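Probable dipeptidase (Pseudomonas aeruginosa, PDB 3B40) probably acts as a metal-dependent dipeptidase of the membrane dipeptidase family (peptidase family M19), splitting dipeptides. Local coordinates at residues L23-R28 against G62-I67; I29-D34 against Y99-G104; A66-P71 against S136-Y141; D145-L150 against K196-R201; V158-F163 against I208-Q213. The protein carries 11 engineered substitutions. All blocks are in the same frame, centred on the assembly; numbering follows the deposited sequence.

Contact 1: residues L23-R28 against G62-I67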
# COMPACT_ATOMS: atom_id res chain seq x y z
N LEU A 23 5.81 -12.68 15.16
CA LEU A 23 5.74 -11.28 14.77
C LEU A 23 4.79 -11.17 13.60
O LEU A 23 4.74 -12.07 12.74
CB LEU A 23 7.09 -10.77 14.25
CG LEU A 23 8.32 -10.87 15.12
CD1 LEU A 23 9.52 -10.18 14.45
CD2 LEU A 23 8.02 -10.25 16.49
N SER A 24 4.08 -10.04 13.55
CA SER A 24 3.16 -9.76 12.48
C SER A 24 3.45 -8.32 12.01
O SER A 24 3.79 -7.46 12.80
CB SER A 24 1.73 -9.91 12.96
OG SER A 24 1.56 -9.28 14.20
N PHE A 25 3.37 -8.10 10.70
CA PHE A 25 3.79 -6.85 10.11
C PHE A 25 2.88 -6.57 8.94
O PHE A 25 2.64 -7.46 8.14
CB PHE A 25 5.25 -6.90 9.66
CG PHE A 25 5.70 -5.68 8.90
CD1 PHE A 25 5.78 -4.44 9.52
CD2 PHE A 25 5.99 -5.77 7.54
CE1 PHE A 25 6.19 -3.30 8.80
CE2 PHE A 25 6.42 -4.63 6.81
CZ PHE A 25 6.51 -3.41 7.45
N ASP A 26 2.36 -5.34 8.89
CA ASP A 26 1.46 -4.92 7.81
C ASP A 26 2.18 -3.81 7.04
O ASP A 26 2.43 -2.73 7.58
CB ASP A 26 0.16 -4.42 8.43
CG ASP A 26 -0.88 -3.94 7.40
OD1 ASP A 26 -0.51 -3.59 6.25
OD2 ASP A 26 -2.07 -3.90 7.75
N SER A 27 2.53 -4.08 5.78
CA SER A 27 3.39 -3.19 5.02
C SER A 27 2.68 -1.98 4.47
O SER A 27 3.29 -1.21 3.72
CB SER A 27 4.12 -3.96 3.88
OG SER A 27 3.18 -4.66 3.09
N ARG A 28 1.40 -1.79 4.80
CA ARG A 28 0.68 -0.63 4.26
C ARG A 28 -0.56 -0.20 5.06
O ARG A 28 -1.65 -0.75 4.91
CB ARG A 28 0.35 -0.84 2.77
CG ARG A 28 -0.48 0.26 2.14
CD ARG A 28 0.38 1.45 1.77
NE ARG A 28 -0.42 2.45 1.06
CZ ARG A 28 -0.46 3.74 1.37
NH1 ARG A 28 0.28 4.22 2.39
NH2 ARG A 28 -1.24 4.54 0.65
N GLY A 62 3.74 -4.57 14.35
CA GLY A 62 4.13 -3.30 13.75
C GLY A 62 3.59 -3.14 12.35
O GLY A 62 2.89 -4.01 11.85
N ALA A 63 3.89 -1.99 11.74
CA ALA A 63 3.33 -1.65 10.42
C ALA A 63 4.17 -0.59 9.74
O ALA A 63 4.83 0.21 10.42
CB ALA A 63 1.90 -1.14 10.56
N ALA A 64 4.13 -0.56 8.40
CA ALA A 64 4.82 0.50 7.67
C ALA A 64 3.82 1.64 7.48
O ALA A 64 2.77 1.45 6.86
CB ALA A 64 5.38 -0.01 6.34
N LEU A 65 4.14 2.79 8.07
CA LEU A 65 3.32 3.99 7.97
C LEU A 65 4.05 5.03 7.12
O LEU A 65 5.16 5.46 7.46
CB LEU A 65 3.04 4.57 9.36
CG LEU A 65 2.52 3.52 10.37
CD1 LEU A 65 2.37 4.17 11.73
CD2 LEU A 65 1.20 2.91 9.95
N ALA A 66 3.39 5.46 6.07
CA ALA A 66 4.04 6.20 5.02
C ALA A 66 3.96 7.71 5.25
O ALA A 66 2.89 8.24 5.57
CB ALA A 66 3.42 5.85 3.67
N ILE A 67 5.10 8.36 5.04
CA ILE A 67 5.18 9.78 4.78
C ILE A 67 4.65 9.96 3.36
O ILE A 67 5.30 9.56 2.37
CB ILE A 67 6.66 10.26 4.81
CG1 ILE A 67 7.34 9.95 6.17
CG2 ILE A 67 6.76 11.73 4.39
CD1 ILE A 67 6.65 10.40 7.47
O HOH W 1 3.89 1.63 3.68
O HOH W 2 1.88 3.30 4.41
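F25 lies beside G62 and D26 beside A63 in a parallel strand pairing, and the end-to-end directions of 24-28 and 62-66 differ by 11°. D26 holds the rung pattern expected of such a pair, bonding the residues before and after A63: its N donates to G62 O at 3.3 Å, and its O accepts from A64 N at 2.9 Å. A further bond from G62 N to S24 O is weak.

A trans first torsion (chi1 173°) lays the F25 ring along the neighbouring strand rather than out from the sheet. F25 CE1 comes within 3.5 Å of A64 N, and F25 CZ reaches A64 CB at 3.8 Å, the small alanine accepting the ring's far end. D26 turns to the other face. Its OD1 accepts from R28 N at 3.0 Å, an Asx turn where the chain changes direction, while OD2 is held by S358 OG. R28 bends at chi2 (80°) and returns to the partner strand: NH1 stands 3.8 Å from A66 CB and donates to water 2, which sits at the guanidinium edge 2.7 Å from NH1. That water also lies within bonding range of A64 O, so the arginine meets the strand partly through solvent.

The pair belongs to a beta-alpha-beta unit with helix 52-58 between its strands, within a TIM-barrel-type fold. Strand 131-138 hydrogen-bonds to the other edge of 62-68, L65 and I67 face helix 87-108, D26, S27 and R28 touch S357 of strand 354-357, and the F25 ring meets those of F122 and F400.

Contact 2: residues I29-D34 against Y99-G104. Engineered in segment 29-34: V31 (natural residue Ile), L33 (natural residue Pro).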
# COMPACT_ATOMS: atom_id res chain seq x y z
N ILE A 29 -0.35 0.77 5.94
CA ILE A 29 -1.40 1.48 6.64
C ILE A 29 -1.17 2.99 6.49
O ILE A 29 -0.04 3.49 6.60
CB ILE A 29 -1.50 1.09 8.16
CG1 ILE A 29 -1.65 -0.42 8.30
CG2 ILE A 29 -2.67 1.88 8.88
CD1 ILE A 29 -1.69 -0.94 9.74
N THR A 30 -2.24 3.69 6.17
CA THR A 30 -2.16 5.12 5.95
C THR A 30 -2.28 5.82 7.28
O THR A 30 -3.05 5.38 8.16
CB THR A 30 -3.27 5.60 4.98
OG1 THR A 30 -2.96 5.12 3.69
CG2 THR A 30 -3.41 7.13 4.94
N VAL A 31 -1.52 6.89 7.43
CA VAL A 31 -1.65 7.81 8.58
C VAL A 31 -2.65 8.94 8.20
O VAL A 31 -2.35 9.74 7.29
CB VAL A 31 -0.27 8.46 8.94
CG1 VAL A 31 -0.37 9.34 10.22
CG2 VAL A 31 0.83 7.41 9.07
N PRO A 32 -3.82 9.01 8.89
CA PRO A 32 -4.81 10.09 8.71
C PRO A 32 -4.19 11.39 9.19
O PRO A 32 -3.49 11.41 10.22
CB PRO A 32 -5.96 9.67 9.66
CG PRO A 32 -5.76 8.17 9.86
CD PRO A 32 -4.26 8.04 9.91
N LEU A 33 -4.42 12.47 8.46
CA LEU A 33 -3.79 13.74 8.84
C LEU A 33 -4.18 14.26 10.25
O LEU A 33 -3.49 15.09 10.82
CB LEU A 33 -4.08 14.81 7.77
CG LEU A 33 -3.31 14.52 6.48
CD1 LEU A 33 -3.96 15.20 5.26
CD2 LEU A 33 -1.86 14.95 6.67
N ASP A 34 -5.29 13.78 10.78
CA ASP A 34 -5.73 14.20 12.12
C ASP A 34 -5.48 13.12 13.18
O ASP A 34 -6.05 13.15 14.26
CB ASP A 34 -7.22 14.61 12.08
CG ASP A 34 -8.15 13.43 11.80
OD1 ASP A 34 -7.63 12.32 11.49
OD2 ASP A 34 -9.39 13.60 11.88
N TYR A 99 5.03 13.07 9.34
CA TYR A 99 6.27 12.93 10.11
C TYR A 99 6.11 13.37 11.58
O TYR A 99 6.61 12.71 12.49
CB TYR A 99 7.41 13.75 9.46
CG TYR A 99 8.74 13.55 10.15
CD1 TYR A 99 9.49 12.40 9.93
CD2 TYR A 99 9.23 14.51 11.04
CE1 TYR A 99 10.72 12.21 10.56
CE2 TYR A 99 10.47 14.31 11.69
CZ TYR A 99 11.19 13.17 11.45
OH TYR A 99 12.39 12.96 12.06
N LYS A 100 5.43 14.48 11.80
CA LYS A 100 5.22 14.96 13.17
C LYS A 100 4.31 14.02 13.96
O LYS A 100 4.51 13.83 15.16
CB LYS A 100 4.65 16.37 13.17
CG LYS A 100 5.70 17.47 13.06
CD LYS A 100 5.02 18.84 12.87
CE LYS A 100 4.20 19.26 14.12
NZ LYS A 100 4.87 20.29 14.96
N ILE A 101 3.32 13.44 13.29
CA ILE A 101 2.45 12.43 13.93
C ILE A 101 3.25 11.21 14.45
O ILE A 101 3.08 10.77 15.62
CB ILE A 101 1.31 11.97 12.97
CG1 ILE A 101 0.31 13.11 12.74
CG2 ILE A 101 0.57 10.68 13.53
CD1 ILE A 101 -0.82 12.76 11.72
N LEU A 102 4.13 10.69 13.60
CA LEU A 102 4.90 9.48 13.88
C LEU A 102 5.92 9.67 14.98
O LEU A 102 6.00 8.89 15.92
CB LEU A 102 5.57 8.94 12.61
CG LEU A 102 4.63 8.45 11.49
CD1 LEU A 102 5.40 8.07 10.25
CD2 LEU A 102 3.81 7.25 12.01
N THR A 103 6.74 10.71 14.87
CA THR A 103 7.72 10.96 15.92
C THR A 103 7.00 11.40 17.20
O THR A 103 7.49 11.18 18.32
CB THR A 103 8.74 12.01 15.49
OG1 THR A 103 8.07 13.20 15.10
CG2 THR A 103 9.57 11.52 14.29
N GLY A 104 5.83 12.02 17.03
CA GLY A 104 5.04 12.45 18.18
C GLY A 104 4.45 11.29 18.97
O GLY A 104 4.26 11.41 20.17
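The shortest polar bond here, G104 N to K100 O at 2.9 Å, is an internal rung of helix 87-108, the helix that carries I101; I101 itself meets V31 through carbon alone, and no hydrogen bond joins the two segments. The same helix nevertheless reaches the loop through a residue just before 99-104, for R98 NE donates to V31 O.

V31, an engineered residue that is isoleucine in nature, divides its two methyls between two helix residues. V31 CG1, anti to the backbone N (chi1 -175°), meets I101 tip to tip, 3.7 Å from I101 CG2. The other methyl, V31 CG2, approaches L102 CD2 at 4.2 Å, where the two side chains cross obliquely. I101 does most of the touching from the helix. Its extended CG1-CD1 arm passes beyond V31 to the loop backbone, placing I101 CD1 3.3 Å from P32 O and 3.7 Å from L33 O. L33 is also engineered, proline in the natural sequence; its side chain starts away from the 99-104 segment and touches I97 and R98.

Behind V31 and L102 stands L65 of strand 62-68, which both contact, so the buried end of the patch is continuous with the packing of helix against sheet. F35 also touches I101.

Between these segments, then, the loop that follows strand 25-29 is held on the helix by dispersion and shape, and the methyl contacts impose little directional demand. A polar tie to the same helix is supplied by R98 NE on V31 O.

Contact 3: residues A66-P71 against S136-Y141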
# COMPACT_ATOMS: atom_id res chain seq x y z
N ALA A 66 3.39 5.46 6.07
CA ALA A 66 4.04 6.20 5.02
C ALA A 66 3.96 7.71 5.25
O ALA A 66 2.89 8.24 5.57
CB ALA A 66 3.42 5.85 3.67
N ILE A 67 5.10 8.36 5.04
CA ILE A 67 5.18 9.78 4.78
C ILE A 67 4.65 9.96 3.36
O ILE A 67 5.30 9.56 2.37
CB ILE A 67 6.66 10.26 4.81
CG1 ILE A 67 7.34 9.95 6.17
CG2 ILE A 67 6.76 11.73 4.39
CD1 ILE A 67 6.65 10.40 7.47
N PHE A 68 3.47 10.57 3.27
CA PHE A 68 2.74 10.64 1.99
C PHE A 68 2.27 12.07 1.75
O PHE A 68 1.81 12.76 2.69
CB PHE A 68 1.52 9.71 2.05
CG PHE A 68 0.63 9.76 0.83
CD1 PHE A 68 0.93 8.99 -0.28
CD2 PHE A 68 -0.54 10.54 0.81
CE1 PHE A 68 0.11 9.03 -1.43
CE2 PHE A 68 -1.36 10.58 -0.34
CZ PHE A 68 -1.02 9.82 -1.45
N GLY A 69 2.41 12.54 0.51
CA GLY A 69 1.68 13.70 0.02
C GLY A 69 1.32 13.46 -1.44
O GLY A 69 1.96 12.66 -2.12
N TRP A 70 0.28 14.16 -1.92
CA TRP A 70 -0.11 14.11 -3.33
C TRP A 70 -0.93 15.35 -3.68
O TRP A 70 -1.20 16.17 -2.79
CB TRP A 70 -0.88 12.80 -3.60
CG TRP A 70 -2.31 12.85 -3.26
CD1 TRP A 70 -2.87 13.35 -2.12
CD2 TRP A 70 -3.37 12.37 -4.07
NE1 TRP A 70 -4.24 13.20 -2.17
CE2 TRP A 70 -4.57 12.60 -3.36
CE3 TRP A 70 -3.43 11.74 -5.33
CZ2 TRP A 70 -5.83 12.24 -3.88
CZ3 TRP A 70 -4.68 11.38 -5.85
CH2 TRP A 70 -5.86 11.62 -5.12
N PRO A 71 -1.31 15.53 -4.99
CA PRO A 71 -2.06 16.73 -5.41
C PRO A 71 -3.55 16.64 -5.07
O PRO A 71 -4.40 16.55 -5.96
CB PRO A 71 -1.85 16.77 -6.95
CG PRO A 71 -0.89 15.59 -7.28
CD PRO A 71 -1.05 14.63 -6.12
N SER A 136 7.78 4.68 6.23
CA SER A 136 7.93 4.53 4.78
C SER A 136 7.59 5.87 4.15
O SER A 136 7.30 6.83 4.87
CB SER A 136 7.04 3.39 4.26
OG SER A 136 5.69 3.56 4.67
N MET A 137 7.66 5.94 2.83
CA MET A 137 7.35 7.15 2.08
C MET A 137 6.76 6.63 0.79
O MET A 137 7.28 5.67 0.22
CB MET A 137 8.65 7.96 1.82
CG MET A 137 8.47 9.28 1.08
SD MET A 137 9.72 10.57 1.38
CE MET A 137 11.05 9.94 0.44
N LEU A 138 5.65 7.21 0.34
CA LEU A 138 5.06 6.80 -0.91
C LEU A 138 4.75 8.05 -1.70
O LEU A 138 4.16 8.99 -1.15
CB LEU A 138 3.80 5.93 -0.69
CG LEU A 138 3.05 5.32 -1.89
CD1 LEU A 138 3.87 4.23 -2.57
CD2 LEU A 138 1.72 4.71 -1.42
N ASN A 139 5.21 8.07 -2.95
CA ASN A 139 4.94 9.14 -3.95
C ASN A 139 6.08 10.16 -4.09
O ASN A 139 6.37 10.92 -3.15
CB ASN A 139 3.64 9.86 -3.64
CG ASN A 139 3.08 10.61 -4.84
OD1 ASN A 139 3.52 10.44 -5.98
ND2 ASN A 139 2.06 11.41 -4.59
N ALA A 140 6.72 10.19 -5.25
CA ALA A 140 7.80 11.15 -5.50
C ALA A 140 7.30 12.58 -5.79
O ALA A 140 8.10 13.52 -5.81
CB ALA A 140 8.68 10.67 -6.65
N TYR A 141 6.00 12.74 -6.04
CA TYR A 141 5.40 14.05 -6.34
C TYR A 141 5.85 15.20 -5.40
O TYR A 141 6.30 16.24 -5.87
CB TYR A 141 3.88 13.94 -6.44
CG TYR A 141 3.19 15.29 -6.62
CD1 TYR A 141 3.12 15.89 -7.89
CD2 TYR A 141 2.61 15.96 -5.53
CE1 TYR A 141 2.50 17.13 -8.07
CE2 TYR A 141 1.99 17.22 -5.71
CZ TYR A 141 1.94 17.78 -6.98
OH TYR A 141 1.33 18.99 -7.16
O HOH W 3 5.46 11.23 -0.36
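Two parallel strands of the barrel sheet, 62-68 and 131-138, pair here and then run on into the loops at their C-terminal ends. I67 carries the pairing: its N donates to S136 O at 2.7 Å in a nearly straight bond (170° at the hydrogen), and its O accepts from L138 N at 3.1 Å. S136 OG lies against the A66 backbone, 3.1 Å from A66 CA.

In a TIM-barrel-type fold one sheet face looks inward and the other to the helices, and the split is plain here: A66 and L138 both touch R28, whereas I67, which meets the CG of M137, leans on Q95 of helix 87-108. The F68 side chain leaves its backbone with chi1 at 176°, which brings F68 CD1 to 3.3 Å from L138 O; the ring also packs edge-to-face with Y165.

Beyond the strands the side chains take over. N139 ND2 donates to G69 O at 2.8 Å, in the carbonyl plane and on a lone pair, and ND2 also rests 3.4 Å from W70 CB. N139 OD1 accepts a weak bond from Y141 N. Farther on, P71 lies over the Y141 ring in a CH-pi contact, with P71 CG 3.6 Å from the ring centroid and 13° off its normal. Water 3 donates to L138 O at 2.7 Å and receives a weak bond from G69 N.

Contact 4: residues D145-L150 against K196-R201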
# COMPACT_ATOMS: atom_id res chain seq x y z
N ASP A 145 12.40 18.05 -8.24
CA ASP A 145 13.57 17.51 -8.94
C ASP A 145 14.77 17.27 -8.03
O ASP A 145 15.89 17.06 -8.50
CB ASP A 145 14.03 18.44 -10.06
CG ASP A 145 12.98 18.66 -11.15
OD1 ASP A 145 12.17 17.74 -11.40
OD2 ASP A 145 12.97 19.77 -11.75
N ASP A 146 14.55 17.29 -6.72
CA ASP A 146 15.69 17.26 -5.82
C ASP A 146 15.97 15.85 -5.29
O ASP A 146 15.34 15.38 -4.35
CB ASP A 146 15.48 18.30 -4.71
CG ASP A 146 16.64 18.41 -3.77
OD1 ASP A 146 17.75 17.89 -4.05
OD2 ASP A 146 16.44 19.04 -2.71
N LEU A 147 16.95 15.18 -5.90
CA LEU A 147 17.40 13.84 -5.48
C LEU A 147 17.89 13.81 -4.03
O LEU A 147 17.71 12.81 -3.31
CB LEU A 147 18.53 13.36 -6.41
CG LEU A 147 18.77 11.87 -6.63
CD1 LEU A 147 17.52 11.13 -7.10
CD2 LEU A 147 19.90 11.69 -7.63
N SER A 148 18.50 14.90 -3.58
CA SER A 148 19.02 14.94 -2.21
C SER A 148 17.89 14.88 -1.18
O SER A 148 18.15 14.67 0.00
CB SER A 148 19.92 16.15 -1.98
OG SER A 148 19.17 17.33 -1.95
N GLN A 149 16.63 15.01 -1.61
CA GLN A 149 15.49 14.81 -0.67
C GLN A 149 15.43 13.36 -0.17
O GLN A 149 14.90 13.08 0.91
CB GLN A 149 14.13 15.23 -1.27
CG GLN A 149 13.97 16.71 -1.59
CD GLN A 149 14.09 17.62 -0.36
OE1 GLN A 149 13.39 17.43 0.63
NE2 GLN A 149 14.99 18.59 -0.41
N LEU A 150 15.97 12.42 -0.95
CA LEU A 150 16.05 11.02 -0.53
C LEU A 150 17.00 10.88 0.67
O LEU A 150 16.64 10.26 1.67
CB LEU A 150 16.47 10.12 -1.70
CG LEU A 150 15.49 10.04 -2.88
CD1 LEU A 150 16.02 9.11 -4.00
CD2 LEU A 150 14.07 9.62 -2.41
N LYS A 196 15.58 7.21 -12.62
CA LYS A 196 16.66 6.23 -12.77
C LYS A 196 17.83 6.53 -11.82
O LYS A 196 18.38 5.62 -11.23
CB LYS A 196 17.16 6.22 -14.23
CG LYS A 196 16.14 5.67 -15.19
CD LYS A 196 16.76 5.52 -16.57
CE LYS A 196 16.02 4.50 -17.38
NZ LYS A 196 15.07 5.23 -18.19
N GLN A 197 18.18 7.79 -11.67
CA GLN A 197 19.16 8.21 -10.69
C GLN A 197 18.65 7.96 -9.26
O GLN A 197 19.44 7.64 -8.38
CB GLN A 197 19.51 9.69 -10.91
CG GLN A 197 20.28 9.92 -12.23
CD GLN A 197 20.51 11.37 -12.57
OE1 GLN A 197 20.54 12.23 -11.69
NE2 GLN A 197 20.75 11.65 -13.85
N ALA A 198 17.34 8.11 -9.05
CA ALA A 198 16.73 7.80 -7.73
C ALA A 198 16.94 6.32 -7.33
O ALA A 198 17.15 6.02 -6.17
CB ALA A 198 15.25 8.17 -7.71
N VAL A 199 16.89 5.42 -8.29
CA VAL A 199 17.09 4.00 -7.99
C VAL A 199 18.51 3.71 -7.43
O VAL A 199 18.68 2.99 -6.44
CB VAL A 199 16.86 3.12 -9.23
CG1 VAL A 199 17.31 1.67 -8.94
CG2 VAL A 199 15.38 3.18 -9.70
N GLU A 200 19.52 4.25 -8.12
CA GLU A 200 20.90 4.20 -7.62
C GLU A 200 21.02 4.85 -6.22
O GLU A 200 21.65 4.29 -5.31
CB GLU A 200 21.86 4.86 -8.64
CG GLU A 200 23.37 4.79 -8.23
CD GLU A 200 23.96 3.39 -8.13
OE1 GLU A 200 24.98 3.21 -7.43
OE2 GLU A 200 23.44 2.45 -8.77
N ARG A 201 20.42 6.03 -6.04
CA ARG A 201 20.50 6.73 -4.75
C ARG A 201 19.87 5.93 -3.62
O ARG A 201 20.44 5.86 -2.54
CB ARG A 201 19.91 8.15 -4.82
CG ARG A 201 20.04 8.99 -3.53
CD ARG A 201 21.49 9.22 -3.09
NE ARG A 201 22.29 9.80 -4.15
CZ ARG A 201 22.30 11.09 -4.48
NH1 ARG A 201 21.54 11.97 -3.80
NH2 ARG A 201 23.07 11.49 -5.50
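Apolar contact dominates, centred on L147 and A198. L147 CD1 presses on the helix backbone at A198 CA, 3.5 Å away and tighter than usual for two carbons, and lies 3.8 Å from A198 CB. L150 CD1 reaches the same methyl at 3.9 Å, so the alanine is touched by both leucines. The second L147 branch, CD2, meets Q197 CB at 3.9 Å, the two side chains crossing at about a right angle.

Both helices belong to the outer layer of the barrel: helix 148-155 follows strand 131-138, and helix 193-205 connects strand 160-162 to strand 208-210. L150 and A198 also share W171.

The cationic group is R201. Bends at chi2 (60°) and chi3 (54°) fold its chain back, bringing one guanidinium face over L147 CD2, which is 3.8 Å from R201 NH2, while R201 CG rests on L150 CD1. Its NH1 forms a salt bridge with D151.

No hydrogen bond crosses between the segments; the side-chain bonds at the helix start are made by D146. Its OD1 accepts a hydrogen bond from S148 OG at 2.6 Å and a weak, capping one from S148 N, and OD2 accepts from Q149 NE2 at 2.8 Å, from above the carboxylate plane.

Contact 5: residues V158-F163 against I208-Q213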
# COMPACT_ATOMS: atom_id res chain seq x y z
N VAL A 158 13.18 7.37 7.22
CA VAL A 158 12.50 6.63 6.15
C VAL A 158 13.32 5.38 5.75
O VAL A 158 14.53 5.47 5.57
CB VAL A 158 12.17 7.55 4.93
CG1 VAL A 158 11.83 6.71 3.67
CG2 VAL A 158 11.04 8.49 5.29
N ARG A 159 12.67 4.23 5.66
CA ARG A 159 13.38 2.99 5.35
C ARG A 159 12.86 2.25 4.10
O ARG A 159 13.43 1.23 3.69
CB ARG A 159 13.40 2.08 6.58
CG ARG A 159 14.33 2.58 7.70
CD ARG A 159 15.78 2.61 7.26
NE ARG A 159 16.66 3.23 8.25
CZ ARG A 159 16.96 4.53 8.35
NH1 ARG A 159 16.43 5.44 7.54
NH2 ARG A 159 17.79 4.91 9.30
N MET A 160 11.80 2.80 3.48
CA MET A 160 11.18 2.22 2.28
C MET A 160 10.60 3.41 1.51
O MET A 160 10.07 4.32 2.13
CB MET A 160 10.05 1.22 2.65
CG MET A 160 9.34 0.50 1.44
SD MET A 160 8.28 -1.01 1.71
CE MET A 160 7.01 -0.41 2.82
N PHE A 161 10.74 3.40 0.18
CA PHE A 161 10.26 4.47 -0.70
C PHE A 161 9.57 3.87 -1.94
O PHE A 161 10.14 3.01 -2.66
CB PHE A 161 11.44 5.37 -1.15
CG PHE A 161 11.05 6.47 -2.12
CD1 PHE A 161 11.31 6.34 -3.48
CD2 PHE A 161 10.42 7.61 -1.68
CE1 PHE A 161 10.94 7.36 -4.40
CE2 PHE A 161 10.05 8.62 -2.58
CZ PHE A 161 10.30 8.50 -3.92
N GLY A 162 8.33 4.27 -2.13
CA GLY A 162 7.60 3.94 -3.36
C GLY A 162 7.51 5.18 -4.21
O GLY A 162 7.13 6.24 -3.73
N PHE A 163 7.91 5.08 -5.46
CA PHE A 163 7.87 6.21 -6.37
C PHE A 163 6.48 6.73 -6.65
O PHE A 163 6.31 7.92 -6.97
CB PHE A 163 8.42 5.77 -7.72
CG PHE A 163 9.91 5.64 -7.76
CD1 PHE A 163 10.65 6.57 -8.45
CD2 PHE A 163 10.57 4.55 -7.17
CE1 PHE A 163 12.05 6.46 -8.52
CE2 PHE A 163 11.95 4.44 -7.22
CZ PHE A 163 12.70 5.39 -7.92
N ILE A 208 14.54 0.51 1.01
CA ILE A 208 13.83 -0.48 0.22
C ILE A 208 13.06 0.26 -0.87
O ILE A 208 12.31 1.20 -0.57
CB ILE A 208 12.80 -1.30 1.07
CG1 ILE A 208 13.47 -2.05 2.23
CG2 ILE A 208 12.05 -2.32 0.17
CD1 ILE A 208 12.49 -2.42 3.36
N ILE A 209 13.26 -0.15 -2.12
CA ILE A 209 12.41 0.35 -3.22
C ILE A 209 11.08 -0.39 -3.30
O ILE A 209 11.06 -1.63 -3.39
CB ILE A 209 13.13 0.30 -4.59
CG1 ILE A 209 14.41 1.15 -4.57
CG2 ILE A 209 12.12 0.77 -5.73
CD1 ILE A 209 15.42 0.81 -5.68
N ASP A 210 9.99 0.37 -3.30
CA ASP A 210 8.61 -0.15 -3.32
C ASP A 210 7.98 0.11 -4.70
O ASP A 210 7.90 1.26 -5.14
CB ASP A 210 7.81 0.51 -2.20
CG ASP A 210 6.34 0.09 -2.16
OD1 ASP A 210 5.92 -0.86 -2.87
OD2 ASP A 210 5.59 0.74 -1.39
N VAL A 211 7.57 -0.96 -5.39
CA VAL A 211 7.05 -0.83 -6.72
C VAL A 211 5.51 -0.84 -6.82
O VAL A 211 4.99 -0.69 -7.90
CB VAL A 211 7.66 -1.88 -7.71
CG1 VAL A 211 9.19 -1.78 -7.71
CG2 VAL A 211 7.20 -3.28 -7.34
N SER A 212 4.80 -1.00 -5.70
CA SER A 212 3.33 -0.94 -5.75
C SER A 212 2.93 0.45 -6.25
O SER A 212 3.53 1.42 -5.82
CB SER A 212 2.71 -1.21 -4.37
OG SER A 212 2.76 -2.59 -4.06
N GLN A 213 1.96 0.52 -7.19
CA GLN A 213 1.40 1.76 -7.76
C GLN A 213 2.10 2.25 -9.06
O GLN A 213 1.54 3.04 -9.82
CB GLN A 213 1.33 2.91 -6.74
CG GLN A 213 0.58 2.63 -5.37
CD GLN A 213 -0.85 3.11 -5.29
OE1 GLN A 213 -1.38 3.68 -6.24
NE2 GLN A 213 -1.50 2.88 -4.11
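The F163 ring receives I209 at its edge, where I209 CG2 lies in the ring plane 4.0 Å from F163 CE2, and F161 on one face, with F161 CE1 3.8 Å above the plane over the ring's centre. The other flat group is the D210 carboxylate, whose OD1 accepts from S212 N at 3.0 Å from above its plane, closing an Asx turn, while OD2 bonds S233 OG on the next strand.

The backbones pair in parallel. I208 N donates to R159 O at 3.0 Å, F161 N to I208 O at 2.8 Å, and D210 N to F161 O at 2.7 Å. With M160 CG trans to the amide nitrogen (chi1 -178°), that carbon comes to 3.9 Å from I208 CB and equally near D210 CB. D210 CB in turn sits 3.6 Å from G162 CA, backbone against side chain.

F161 and I209 turn to L202 of helix 193-205, an apolar layer outside the barrel. On the opposite face M160 and I208 provide an apolar part beside the acid of D210, whose two carboxylate oxygens are held by S212 N and S233 OG, bonds that together fix the rotation of the group.

Contacts 1, 3 and 5 are buried pairings of neighbouring strands in one parallel sheet, and backbone hydrogen bonds set their register; contacts 2 and 4 lie farther out, are partly exposed, and rely on methyl packing without a hydrogen bond between their segments. Contacts 1 and 3 share strand 62-68, using its opposite edges, and contact 3 passes to contact 5 through backbone bonds from N139 to G162 and A140 to F163. The outer layer is keyed to this core: L65 of contact 1 packs on L102 of contact 2, while A198 of contact 4 meets the F163 ring of contact 5. Buried D26 and D210 belong to the strands, whereas R201 lies in the outer, partly exposed layer and pairs with D151.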